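Local coordinates for protein delta-1-pyrroline-5-carboxylate dehydrogenase, mitochondrial (Mus musculus, PDB 4E3X) that oxidises L-glutamate gamma-semialdehyde to L-glutamate with NAD(+), the second and last step of proline breakdown to glutamate in mitochondria, at residues L231-D236 against P267-T272; A244-L249 against I259-A264. All coordinates share one frame; numbering follows the deposited sequence.

Contact 1 of 2, residues L231-D236 against P267-T272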
loop_
_atom_site.group_PDB
_atom_site.type_symbol
_atom_site.label_atom_id
_atom_site.label_comp_id
_atom_site.label_asym_id
_atom_site.label_seq_id
_atom_site.Cartn_x
_atom_site.Cartn_y
_atom_site.Cartn_z
ATOM N N LEU B 231 6.708 4.193 17.901
ATOM C CA LEU B 231 6.412 5.252 18.852
ATOM C C LEU B 231 4.922 5.522 18.812
ATOM O O LEU B 231 4.384 5.937 17.787
ATOM C CB LEU B 231 7.177 6.537 18.525
ATOM C CG LEU B 231 8.548 6.714 19.187
ATOM C CD1 LEU B 231 9.531 5.643 18.737
ATOM C CD2 LEU B 231 9.104 8.120 18.918
ATOM N N TRP B 232 4.252 5.246 19.924
ATOM C CA TRP B 232 2.816 5.451 20.022
ATOM C C TRP B 232 2.506 6.719 20.795
ATOM O O TRP B 232 2.785 6.803 21.991
ATOM C CB TRP B 232 2.181 4.248 20.707
ATOM C CG TRP B 232 0.693 4.323 20.871
ATOM C CD1 TRP B 232 -0.188 5.137 20.202
ATOM C CD2 TRP B 232 -0.094 3.527 21.760
ATOM N NE1 TRP B 232 -1.477 4.891 20.635
ATOM C CE2 TRP B 232 -1.438 3.925 21.604
ATOM C CE3 TRP B 232 0.213 2.535 22.701
ATOM C CZ2 TRP B 232 -2.474 3.338 22.329
ATOM C CZ3 TRP B 232 -0.819 1.959 23.423
ATOM C CH2 TRP B 232 -2.143 2.369 23.238
ATOM N N LYS B 233 1.946 7.701 20.084
ATOM C CA LYS B 233 1.380 8.899 20.692
ATOM C C LYS B 233 -0.125 8.681 20.858
ATOM O O LYS B 233 -0.882 8.845 19.904
ATOM C CB LYS B 233 1.634 10.129 19.811
ATOM C CG LYS B 233 1.029 11.417 20.377
ATOM C CD LYS B 233 0.494 12.322 19.249
ATOM C CE LYS B 233 -0.354 13.488 19.754
ATOM N NZ LYS B 233 -1.523 13.026 20.551
ATOM N N PRO B 234 -0.565 8.298 22.066
ATOM C CA PRO B 234 -2.003 8.101 22.270
ATOM C C PRO B 234 -2.735 9.433 22.387
ATOM O O PRO B 234 -2.115 10.475 22.595
ATOM C CB PRO B 234 -2.083 7.338 23.607
ATOM C CG PRO B 234 -0.670 7.010 23.972
ATOM C CD PRO B 234 0.191 8.027 23.295
ATOM N N SER B 235 -4.055 9.385 22.275
ATOM C CA SER B 235 -4.873 10.575 22.415
ATOM C C SER B 235 -4.925 11.056 23.860
ATOM O O SER B 235 -5.184 10.264 24.772
ATOM C CB SER B 235 -6.288 10.268 21.967
ATOM O OG SER B 235 -7.154 11.323 22.321
ATOM N N ASP B 236 -4.691 12.353 24.068
ATOM C CA ASP B 236 -4.778 12.948 25.396
ATOM C C ASP B 236 -6.090 12.587 26.093
ATOM O O ASP B 236 -6.120 12.322 27.293
ATOM C CB ASP B 236 -4.721 14.474 25.311
ATOM C CG ASP B 236 -3.398 15.010 24.805
ATOM O OD1 ASP B 236 -2.456 14.236 24.550
ATOM O OD2 ASP B 236 -3.313 16.245 24.684
ATOM N N PRO B 267 1.776 18.589 17.109
ATOM C CA PRO B 267 2.738 19.135 16.146
ATOM C C PRO B 267 4.183 18.769 16.495
ATOM O O PRO B 267 4.957 18.432 15.607
ATOM C CB PRO B 267 2.498 20.642 16.255
ATOM C CG PRO B 267 1.022 20.734 16.560
ATOM C CD PRO B 267 0.794 19.604 17.542
ATOM N N THR B 268 4.528 18.801 17.777
ATOM C CA THR B 268 5.870 18.449 18.213
ATOM C C THR B 268 6.218 16.999 17.846
ATOM O O THR B 268 7.316 16.708 17.351
ATOM C CB THR B 268 6.019 18.647 19.726
ATOM O OG1 THR B 268 5.698 20.000 20.062
ATOM C CG2 THR B 268 7.445 18.357 20.177
ATOM N N PHE B 269 5.283 16.090 18.096
ATOM C CA PHE B 269 5.472 14.684 17.772
ATOM C C PHE B 269 5.680 14.514 16.267
ATOM O O PHE B 269 6.620 13.842 15.833
ATOM C CB PHE B 269 4.261 13.875 18.247
ATOM C CG PHE B 269 4.399 12.397 18.024
ATOM C CD1 PHE B 269 5.118 11.616 18.913
ATOM C CD2 PHE B 269 3.823 11.792 16.920
ATOM C CE1 PHE B 269 5.264 10.256 18.699
ATOM C CE2 PHE B 269 3.959 10.444 16.715
ATOM C CZ PHE B 269 4.679 9.675 17.600
ATOM N N GLY B 270 4.814 15.136 15.473
ATOM C CA GLY B 270 4.922 15.039 14.028
ATOM C C GLY B 270 6.237 15.598 13.513
ATOM O O GLY B 270 6.882 14.987 12.662
ATOM N N ASP B 271 6.647 16.750 14.044
ATOM C CA ASP B 271 7.912 17.379 13.654
ATOM C C ASP B 271 9.074 16.432 13.926
ATOM O O ASP B 271 9.984 16.278 13.102
ATOM C CB ASP B 271 8.179 18.671 14.441
ATOM C CG ASP B 271 7.217 19.798 14.109
ATOM O OD1 ASP B 271 6.395 19.675 13.175
ATOM O OD2 ASP B 271 7.313 20.835 14.799
ATOM N N THR B 272 9.063 15.825 15.108
ATOM C CA THR B 272 10.172 14.970 15.513
ATOM C C THR B 272 10.250 13.703 14.659
ATOM O O THR B 272 11.313 13.369 14.118
ATOM C CB THR B 272 10.083 14.586 16.993
ATOM O OG1 THR B 272 9.969 15.768 17.790
ATOM C CG2 THR B 272 11.327 13.804 17.407
#
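Phe-269 of helix 266-274 lays one face of its ring against Lys-233 at the end of strand 230-233. The lysine CB sits over the middle of the ring, 3.6 Å from the Phe-269 centroid and only 5° off its normal, a CH-pi contact. With CG anti to the backbone N (chi1 178°) and a bend at chi2, the lysine chain runs on across the same ring, bringing CD to 4.1 Å from Phe-269 CG. At its far end the ring meets Leu-231: Phe-269 CZ lies 3.8 Å from Leu-231 O, which approaches the edge near the ring plane, and 4.1 Å from Leu-231 CB. The strand belongs to the five-stranded parallel sheet of the NAD(+)-binding, Rossmann-type domain of aldehyde dehydrogenases, and the helix follows the neighbouring strand, 259-261. Lys-233 is itself an NAD(+)-binding residue; the end of its chain turns away from helix 266-274, and NZ makes a weak hydrogen bond of 3.3 Å to Pro-234 O. Putting an alanine at Phe-269 would remove the ring beneath the lysine methylenes and would probably leave that cofactor-binding chain freer to turn. Val-262 and Ala-264, in the loop after strand 259-261, also touch the phenylalanine side chain.

Contact 2 of 2, residues A244-L249 against I259-A264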
loop_
_atom_site.group_PDB
_atom_site.type_symbol
_atom_site.label_atom_id
_atom_site.label_comp_id
_atom_site.label_asym_id
_atom_site.label_seq_id
_atom_site.Cartn_x
_atom_site.Cartn_y
_atom_site.Cartn_z
ATOM N N ALA B 244 -3.761 1.589 29.982
ATOM C CA ALA B 244 -4.197 0.269 30.444
ATOM C C ALA B 244 -3.900 -0.797 29.385
ATOM O O ALA B 244 -3.383 -1.876 29.700
ATOM C CB ALA B 244 -5.678 0.286 30.799
ATOM N N VAL B 245 -4.208 -0.488 28.130
ATOM C CA VAL B 245 -3.901 -1.394 27.031
ATOM C C VAL B 245 -2.389 -1.598 26.870
ATOM O O VAL B 245 -1.911 -2.716 26.675
ATOM C CB VAL B 245 -4.516 -0.888 25.716
ATOM C CG1 VAL B 245 -4.056 -1.744 24.534
ATOM C CG2 VAL B 245 -6.041 -0.869 25.819
ATOM N N TYR B 246 -1.627 -0.512 26.965
ATOM C CA TYR B 246 -0.172 -0.600 26.878
ATOM C C TYR B 246 0.373 -1.554 27.945
ATOM O O TYR B 246 1.163 -2.449 27.645
ATOM C CB TYR B 246 0.485 0.779 27.004
ATOM C CG TYR B 246 1.986 0.676 26.904
ATOM C CD1 TYR B 246 2.596 0.458 25.676
ATOM C CD2 TYR B 246 2.794 0.760 28.037
ATOM C CE1 TYR B 246 3.970 0.324 25.573
ATOM C CE2 TYR B 246 4.173 0.627 27.940
ATOM C CZ TYR B 246 4.751 0.415 26.700
ATOM O OH TYR B 246 6.122 0.277 26.589
ATOM N N ARG B 247 -0.063 -1.377 29.187
ATOM C CA ARG B 247 0.413 -2.220 30.281
ATOM C C ARG B 247 0.062 -3.687 30.049
ATOM O O ARG B 247 0.872 -4.575 30.320
ATOM C CB ARG B 247 -0.167 -1.752 31.616
ATOM N N ILE B 248 -1.139 -3.943 29.544
ATOM C CA ILE B 248 -1.551 -5.306 29.245
ATOM C C ILE B 248 -0.629 -5.929 28.188
ATOM O O ILE B 248 -0.200 -7.073 28.331
ATOM C CB ILE B 248 -3.042 -5.364 28.841
ATOM C CG1 ILE B 248 -3.916 -5.143 30.083
ATOM C CG2 ILE B 248 -3.381 -6.709 28.206
ATOM C CD1 ILE B 248 -5.363 -4.804 29.789
ATOM N N LEU B 249 -0.281 -5.166 27.157
ATOM C CA LEU B 249 0.625 -5.679 26.132
ATOM C C LEU B 249 1.983 -6.058 26.719
ATOM O O LEU B 249 2.543 -7.103 26.388
ATOM C CB LEU B 249 0.802 -4.668 25.000
ATOM C CG LEU B 249 -0.357 -4.574 24.009
ATOM C CD1 LEU B 249 -0.169 -3.372 23.100
ATOM C CD2 LEU B 249 -0.479 -5.858 23.202
ATOM N N ILE B 259 7.147 -1.086 21.571
ATOM C CA ILE B 259 6.215 0.036 21.529
ATOM C C ILE B 259 6.619 0.995 22.641
ATOM O O ILE B 259 6.631 0.617 23.816
ATOM C CB ILE B 259 4.737 -0.378 21.692
ATOM C CG1 ILE B 259 4.295 -1.288 20.533
ATOM C CG2 ILE B 259 3.855 0.868 21.740
ATOM C CD1 ILE B 259 2.891 -1.837 20.693
ATOM N N GLN B 260 6.992 2.217 22.261
ATOM C CA GLN B 260 7.303 3.269 23.214
ATOM C C GLN B 260 6.029 4.069 23.459
ATOM O O GLN B 260 5.353 4.479 22.512
ATOM C CB GLN B 260 8.415 4.171 22.669
ATOM C CG GLN B 260 9.609 3.416 22.075
ATOM C CD GLN B 260 10.515 2.760 23.110
ATOM O OE1 GLN B 260 10.049 2.180 24.092
ATOM N NE2 GLN B 260 11.827 2.819 22.867
ATOM N N PHE B 261 5.670 4.241 24.730
ATOM C CA PHE B 261 4.431 4.920 25.089
ATOM C C PHE B 261 4.764 6.391 25.296
ATOM O O PHE B 261 5.312 6.777 26.337
ATOM C CB PHE B 261 3.838 4.292 26.359
ATOM C CG PHE B 261 2.438 4.749 26.662
ATOM C CD1 PHE B 261 1.357 4.153 26.033
ATOM C CD2 PHE B 261 2.205 5.759 27.594
ATOM C CE1 PHE B 261 0.061 4.575 26.308
ATOM C CE2 PHE B 261 0.922 6.187 27.877
ATOM C CZ PHE B 261 -0.152 5.593 27.236
ATOM N N VAL B 262 4.477 7.206 24.281
ATOM C CA VAL B 262 4.957 8.577 24.258
ATOM C C VAL B 262 3.882 9.607 23.905
ATOM O O VAL B 262 3.879 10.178 22.811
ATOM C CB VAL B 262 6.207 8.735 23.355
ATOM C CG1 VAL B 262 7.414 8.122 24.044
ATOM C CG2 VAL B 262 5.993 8.097 21.990
ATOM N N PRO B 263 2.984 9.881 24.861
ATOM C CA PRO B 263 2.128 11.067 24.738
ATOM C C PRO B 263 2.972 12.295 24.426
ATOM O O PRO B 263 4.104 12.396 24.899
ATOM C CB PRO B 263 1.526 11.210 26.141
ATOM C CG PRO B 263 1.626 9.835 26.752
ATOM C CD PRO B 263 2.859 9.226 26.176
ATOM N N ALA B 264 2.429 13.225 23.645
ATOM C CA ALA B 264 3.206 14.375 23.206
ATOM C C ALA B 264 2.270 15.404 22.596
ATOM O O ALA B 264 1.157 15.080 22.169
ATOM C CB ALA B 264 4.257 13.947 22.177
#
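Helix 244-249 runs at 143° to strand 259-261, roughly antiparallel to it, with the two short axes 10.3 Å apart at closest approach. The backbones come nearest at Tyr-246 and Phe-261, whose CA atoms are 7.4 Å apart, and the tyrosine spans most of the interval. Its CG stands anti to the backbone N (chi1 -180°), directing the ring from the helix to the strand, where the hydroxyl donates a 2.8 Å hydrogen bond from Tyr-246 OH to Ile-259 O. The phenol meets the carbonyl nearly head-on, and Ile-259 O lies near the plane of the ring at its edge. Arg-250, one turn further along the helix, also bonds to this hydroxyl. Helix 239-251 is the crossover of a beta-alpha-beta unit that leads from strand 230-233 to strand 259-261 in the Rossmann-type, NAD(+)-binding part of the enzyme, and the tyrosine ties this crossover to strand 259-261, which it precedes. Over the centre of one face of the ring sits the CB of Phe-261, 3.8 Å from the Tyr-246 centroid and almost on the normal, a CH-pi contact. The two rings are obliquely inclined, their planes at 39°, and Phe-261 CD1 packs 3.6 Å from Tyr-246 CB. Ile-259 sets its CG2 methyl 3.9 Å from Tyr-246 CE1, beside the edge that faces its own carbonyl. Its other branch ends in CD1, which meets the CD1 methyl of Leu-249; behind that leucine lie Phe-128 and Ala-131 of helix 121-136.

Both contacts are largely buried and pack a helix against the same parallel sheet, on neighbouring strands but from opposite faces, with Trp-232 on the side of helix 239-251: contact 1 on 230-233, contact 2 on 259-261. Contact 2 lies nested in the chain within the loop that contact 1 closes. Backbone pairing stitches them together, through probable hydrogen bonds from Trp-232 N to Gln-260 O and from Val-262 N to Trp-232 O, while Pro-234 packs on Phe-261. Each uses an aromatic residue of the helix with a strand CB centred over its ring. Contact 2 adds a side-chain hydrogen bond to the strand backbone, whereas contact 1 has none across it and includes the partly exposed, cofactor-binding Lys-233.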